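Local structure of beta-ketoacyl-[acyl-carrier-protein] synthase FabY (Pseudomonas aeruginosa, 4CW4) at residues S226-S231 against N312-I317; A364-Y369 against L479-A484. The protein catalyses the condensation of acetyl-CoA with malonyl-[acyl-carrier-protein] to give 3-oxobutanoyl-[acyl-carrier-protein], the primer of fatty acid biosynthesis. One frame throughout, in Å; residues are numbered along the deposited sequence.

Contact 1 of 2, residues S226-S231 against N312-I317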
loop_
_atom_site.group_PDB
_atom_site.type_symbol
_atom_site.label_atom_id
_atom_site.label_comp_id
_atom_site.label_asym_id
_atom_site.label_seq_id
_atom_site.Cartn_x
_atom_site.Cartn_y
_atom_site.Cartn_z
ATOM N N SER A 226 7.453 -3.877 -4.238
ATOM C CA SER A 226 8.126 -3.237 -3.103
ATOM C C SER A 226 7.148 -2.314 -2.371
ATOM O O SER A 226 5.952 -2.544 -2.438
ATOM C CB SER A 226 9.383 -2.494 -3.546
ATOM O OG SER A 226 10.105 -2.068 -2.409
ATOM N N GLY A 227 7.657 -1.311 -1.659
ATOM C CA GLY A 227 6.826 -0.320 -0.989
ATOM C C GLY A 227 7.225 -0.097 0.457
ATOM O O GLY A 227 8.252 -0.599 0.921
ATOM N N SER A 228 6.420 0.700 1.152
ATOM C CA SER A 228 6.577 0.965 2.592
ATOM C C SER A 228 5.193 0.865 3.221
ATOM O O SER A 228 4.184 0.971 2.511
ATOM C CB SER A 228 7.132 2.372 2.829
ATOM O OG SER A 228 6.241 3.365 2.314
ATOM N N ILE A 229 5.115 0.645 4.532
ATOM C CA ILE A 229 3.811 0.727 5.190
ATOM C C ILE A 229 3.435 2.114 5.681
ATOM O O ILE A 229 2.253 2.397 5.813
ATOM C CB ILE A 229 3.585 -0.285 6.345
ATOM C CG1 ILE A 229 4.469 -0.007 7.570
ATOM C CG2 ILE A 229 3.748 -1.709 5.830
ATOM C CD1 ILE A 229 4.114 -0.932 8.763
ATOM N N MET A 230 4.413 2.973 5.974
ATOM C CA MET A 230 4.090 4.304 6.512
ATOM C C MET A 230 3.761 5.359 5.462
ATOM O O MET A 230 3.171 6.383 5.805
ATOM C CB MET A 230 5.231 4.854 7.373
ATOM C CG MET A 230 5.675 3.978 8.537
ATOM S SD MET A 230 4.386 3.611 9.745
ATOM C CE MET A 230 3.943 5.258 10.211
ATOM N N SER A 231 4.109 5.085 4.201
ATOM C CA SER A 231 4.392 6.109 3.181
ATOM C C SER A 231 5.723 6.757 3.580
ATOM O O SER A 231 6.241 6.498 4.671
ATOM C CB SER A 231 3.283 7.170 3.063
ATOM O OG SER A 231 2.004 6.571 2.876
ATOM N N ASN A 312 11.400 -4.266 -0.025
ATOM C CA ASN A 312 10.721 -3.160 0.639
ATOM C C ASN A 312 11.762 -2.132 1.058
ATOM O O ASN A 312 12.968 -2.416 1.103
ATOM C CB ASN A 312 9.964 -3.654 1.879
ATOM C CG ASN A 312 8.618 -4.268 1.557
ATOM O OD1 ASN A 312 8.421 -5.479 1.687
ATOM N ND2 ASN A 312 7.680 -3.439 1.143
ATOM N N SER A 313 11.287 -0.935 1.386
ATOM C CA SER A 313 12.131 0.108 1.906
ATOM C C SER A 313 11.343 0.924 2.914
ATOM O O SER A 313 10.279 1.444 2.584
ATOM C CB SER A 313 12.599 1.034 0.804
ATOM O OG SER A 313 13.512 1.963 1.371
ATOM N N GLU A 314 11.851 1.008 4.126
ATOM C CA GLU A 314 11.211 1.764 5.187
ATOM C C GLU A 314 12.265 2.564 5.943
ATOM O O GLU A 314 13.280 2.025 6.376
ATOM C CB GLU A 314 10.457 0.846 6.154
ATOM C CG GLU A 314 9.416 1.574 6.991
ATOM C CD GLU A 314 8.021 1.483 6.424
ATOM O OE1 GLU A 314 7.546 0.369 6.128
ATOM O OE2 GLU A 314 7.360 2.529 6.318
ATOM N N ALA A 315 11.998 3.858 6.105
ATOM C CA ALA A 315 12.863 4.768 6.829
ATOM C C ALA A 315 11.982 5.565 7.796
ATOM O O ALA A 315 11.617 6.707 7.542
ATOM C CB ALA A 315 13.603 5.706 5.854
ATOM N N PRO A 316 11.609 4.937 8.919
ATOM C CA PRO A 316 10.619 5.501 9.829
ATOM C C PRO A 316 11.213 6.155 11.071
ATOM O O PRO A 316 10.447 6.430 11.993
ATOM C CB PRO A 316 9.851 4.265 10.240
ATOM C CG PRO A 316 10.954 3.231 10.381
ATOM C CD PRO A 316 11.967 3.560 9.303
ATOM N N ILE A 317 12.519 6.417 11.104
ATOM C CA ILE A 317 13.133 6.995 12.287
ATOM C C ILE A 317 12.906 8.515 12.250
ATOM O O ILE A 317 13.769 9.284 11.835
ATOM C CB ILE A 317 14.612 6.630 12.440
ATOM C CG1 ILE A 317 14.809 5.104 12.340
ATOM C CG2 ILE A 317 15.116 7.147 13.769
ATOM C CD1 ILE A 317 16.262 4.678 12.272
HETATM O O HOH W 1 4.894 -2.965 0.130
HETATM O O HOH W 2 9.103 7.526 6.330
HETATM O O HOH W 3 8.125 4.943 5.846
#

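Contact 2 of 2, residues A364-Y369 against L479-A484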
loop_
_atom_site.group_PDB
_atom_site.type_symbol
_atom_site.label_atom_id
_atom_site.label_comp_id
_atom_site.label_asym_id
_atom_site.label_seq_id
_atom_site.Cartn_x
_atom_site.Cartn_y
_atom_site.Cartn_z
ATOM N N ALA A 364 13.197 0.569 13.324
ATOM C CA ALA A 364 14.402 0.485 12.522
ATOM C C ALA A 364 14.137 0.864 11.070
ATOM O O ALA A 364 13.003 0.813 10.590
ATOM C CB ALA A 364 14.973 -0.906 12.578
ATOM N N GLU A 365 15.214 1.201 10.374
ATOM C CA GLU A 365 15.169 1.436 8.932
ATOM C C GLU A 365 15.907 0.329 8.187
ATOM O O GLU A 365 16.955 -0.151 8.616
ATOM C CB GLU A 365 15.811 2.782 8.597
ATOM C CG GLU A 365 17.278 2.912 8.981
ATOM C CD GLU A 365 17.867 4.301 8.763
ATOM O OE1 GLU A 365 17.135 5.248 8.371
ATOM O OE2 GLU A 365 19.074 4.451 9.008
ATOM N N SER A 366 15.362 -0.060 7.041
ATOM C CA SER A 366 15.969 -1.097 6.214
ATOM C C SER A 366 15.397 -1.051 4.830
ATOM O O SER A 366 14.205 -0.786 4.655
ATOM C CB SER A 366 15.674 -2.477 6.780
ATOM O OG SER A 366 16.347 -3.488 6.029
ATOM N N SER A 367 16.239 -1.315 3.841
ATOM C CA SER A 367 15.750 -1.611 2.499
ATOM C C SER A 367 16.471 -2.849 2.030
ATOM O O SER A 367 17.693 -2.930 2.100
ATOM C CB SER A 367 15.967 -0.467 1.508
ATOM O OG SER A 367 15.409 -0.814 0.246
ATOM N N GLN A 368 15.703 -3.810 1.527
ATOM C CA GLN A 368 16.201 -5.133 1.162
ATOM C C GLN A 368 15.477 -5.599 -0.084
ATOM O O GLN A 368 14.278 -5.385 -0.196
ATOM C CB GLN A 368 15.896 -6.135 2.276
ATOM C CG GLN A 368 16.481 -5.833 3.637
ATOM C CD GLN A 368 17.919 -6.246 3.763
ATOM O OE1 GLN A 368 18.699 -6.124 2.818
ATOM N NE2 GLN A 368 18.289 -6.731 4.938
ATOM N N TYR A 369 16.202 -6.276 -0.969
ATOM C CA TYR A 369 15.632 -6.890 -2.166
ATOM C C TYR A 369 16.188 -8.288 -2.395
ATOM O O TYR A 369 17.364 -8.549 -2.149
ATOM C CB TYR A 369 15.879 -6.015 -3.417
ATOM C CG TYR A 369 15.076 -4.774 -3.325
ATOM C CD1 TYR A 369 13.724 -4.797 -3.617
ATOM C CD2 TYR A 369 15.639 -3.589 -2.861
ATOM C CE1 TYR A 369 12.953 -3.674 -3.465
ATOM C CE2 TYR A 369 14.881 -2.470 -2.703
ATOM C CZ TYR A 369 13.543 -2.511 -3.000
ATOM O OH TYR A 369 12.740 -1.398 -2.837
ATOM N N LEU A 479 9.602 -2.698 10.009
ATOM C CA LEU A 479 8.225 -2.467 9.571
ATOM C C LEU A 479 7.984 -3.237 8.264
ATOM O O LEU A 479 8.040 -4.462 8.285
ATOM C CB LEU A 479 7.910 -0.970 9.477
ATOM C CG LEU A 479 8.125 -0.143 10.753
ATOM C CD1 LEU A 479 7.580 1.262 10.579
ATOM C CD2 LEU A 479 7.518 -0.802 12.000
ATOM N N ALA A 480 7.729 -2.556 7.139
ATOM C CA ALA A 480 7.517 -3.295 5.887
ATOM C C ALA A 480 8.644 -4.277 5.601
ATOM O O ALA A 480 8.410 -5.381 5.125
ATOM C CB ALA A 480 7.357 -2.369 4.674
ATOM N N THR A 481 9.866 -3.870 5.903
ATOM C CA THR A 481 11.036 -4.623 5.478
ATOM C C THR A 481 11.398 -5.726 6.469
ATOM O O THR A 481 12.334 -6.482 6.239
ATOM C CB THR A 481 12.214 -3.644 5.303
ATOM O OG1 THR A 481 11.743 -2.512 4.568
ATOM C CG2 THR A 481 13.387 -4.269 4.565
ATOM N N ALA A 482 10.638 -5.837 7.552
ATOM C CA ALA A 482 11.027 -6.734 8.635
ATOM C C ALA A 482 11.269 -8.174 8.166
ATOM O O ALA A 482 12.268 -8.793 8.505
ATOM C CB ALA A 482 10.005 -6.721 9.731
ATOM N N SER A 483 10.344 -8.731 7.397
ATOM C CA SER A 483 10.485 -10.115 6.988
ATOM C C SER A 483 11.490 -10.304 5.866
ATOM O O SER A 483 11.917 -11.422 5.638
ATOM C CB SER A 483 9.130 -10.769 6.695
ATOM O OG SER A 483 8.350 -10.023 5.770
ATOM N N ALA A 484 11.907 -9.233 5.208
ATOM C CA ALA A 484 13.054 -9.299 4.308
ATOM C C ALA A 484 14.366 -9.386 5.119
ATOM O O ALA A 484 15.255 -10.136 4.769
ATOM C CB ALA A 484 13.094 -8.099 3.358
#

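Contact 1 of 2, residues S226-S231 against N312-I317
Glu314, at the end of strand 307-314, holds the loop 226-231 through two consecutive backbone amides. Ile229 N donates to Glu314 OE1 at 2.9 Å and Met230 N to Glu314 OE2 at 3.0 Å, both on syn lone pairs, so the two bonds fix the rotation of the carboxylate. A bend at chi2 (97°) turns the carboxylate toward the loop. Ala480 N gives OE1 a second bond, from outside both segments.

At the other end, Gly227 O accepts two nearly straight bonds. Ser313 N lies 3.1 Å from Gly227 O and continues the parallel pairing of strands 222-225 and 307-314. Asn312 ND2, 2.9 Å from Gly227 O, comes from the opposite face, 66° above the carbonyl plane.

Nonpolar atoms pack around these polar groups. Ile229 CG1 sits 3.4 Å from Glu314 OE1, and Ser228 CB lies 3.3 Å from Ser313 O. Phe260 of the second subunit packs on Ile229 and Met230.

Water 1 bridges Ser226 O and Asn312 ND2, and water 3 lies between Ser231 O and Glu314 OE2.

The buried carboxylate is thus met by three backbone N-H groups, which would probably stabilise its negative charge. Ile229 lies about 4 Å from Cys286, the inferred active-site cysteine, side chain to side chain, consistent with a loop held beside the catalytic centre and at the dimer interface.

Contact 2 of 2, residues A364-Y369 against L479-A484
Thr481 meets Ser366 and Gln368 on strand 366-374, just ahead of helix 482-496. The segment containing it starts at Leu479, whose backbone N is hydrogen-bonded to ND1 of His477, a predicted catalytic residue, and whose side chain touches Cys286. Ala482 N donates to Leu479 O at 3.0 Å and closes the first turn, in keeping with the 3-10 geometry at 480-481.

Thr481 points its side chain at the strand and divides it between two tasks. Its hydroxyl OG1 donates to Ser366 O at 3.0 Å; the donor stands 48° out of the carbonyl plane, above the carbonyl group. The methyl CG2, placed anti to the backbone N (and OG1 beside it, chi1 -46°), packs 3.4 Å from Ser366 OG. Its approach to 3.6 Å from Gln368 CG sets the methyl against the aliphatic part of the glutamine. The Gln368 and Thr481 side chains cross at about a right angle.

One helical turn later, Ala484 also faces the strand. Its CB lies 3.6 Å from Gln368 CB and 4.1 Å from Gln368 CG, a small methyl-on-methylene contact, with the CA atoms of Gln368 and Ala484 6.1 Å apart.

Beyond these carbons, the polar ends look elsewhere. Ser366 OG bonds to Asp485 OD1, on the same helix; in the conformer described, Gln368 NE2 does so too, and Gln368 OE1 reaches Ser24 OG.

A single cross-segment hydrogen bond, the methyl contacts of Thr481 and Ala484, and the Ser366-Asp485 bond therefore dock the start of helix 482-496 on the strand. In this buried interface the bond satisfies the threonine hydroxyl, and the docked helix starts a few residues after His477.

Contact 1 closes before contact 2 opens along the chain, and their centres are 8 Å apart near the middle of the subunit. Strands 307-314 and 366-374 are antiparallel neighbours, and Glu314 N, 3.0 Å from Ser366 O, makes a probable hydrogen bond between them. Separately, Ser226 OG, 2.8 Å from Tyr369 OH, probably bonds the loop after strand 222-225 to strand 366-374. Beyond both strands, Pro316 CG packs 3.2 Å from Ala364 O. Contact 1 joins strand 307-314 to that loop, whereas contact 2 joins strand 366-374 to helix 482-496. Within the thiolase-like ketosynthase fold, the paired strands thus bring loop and helix, distant in sequence, together near the active site.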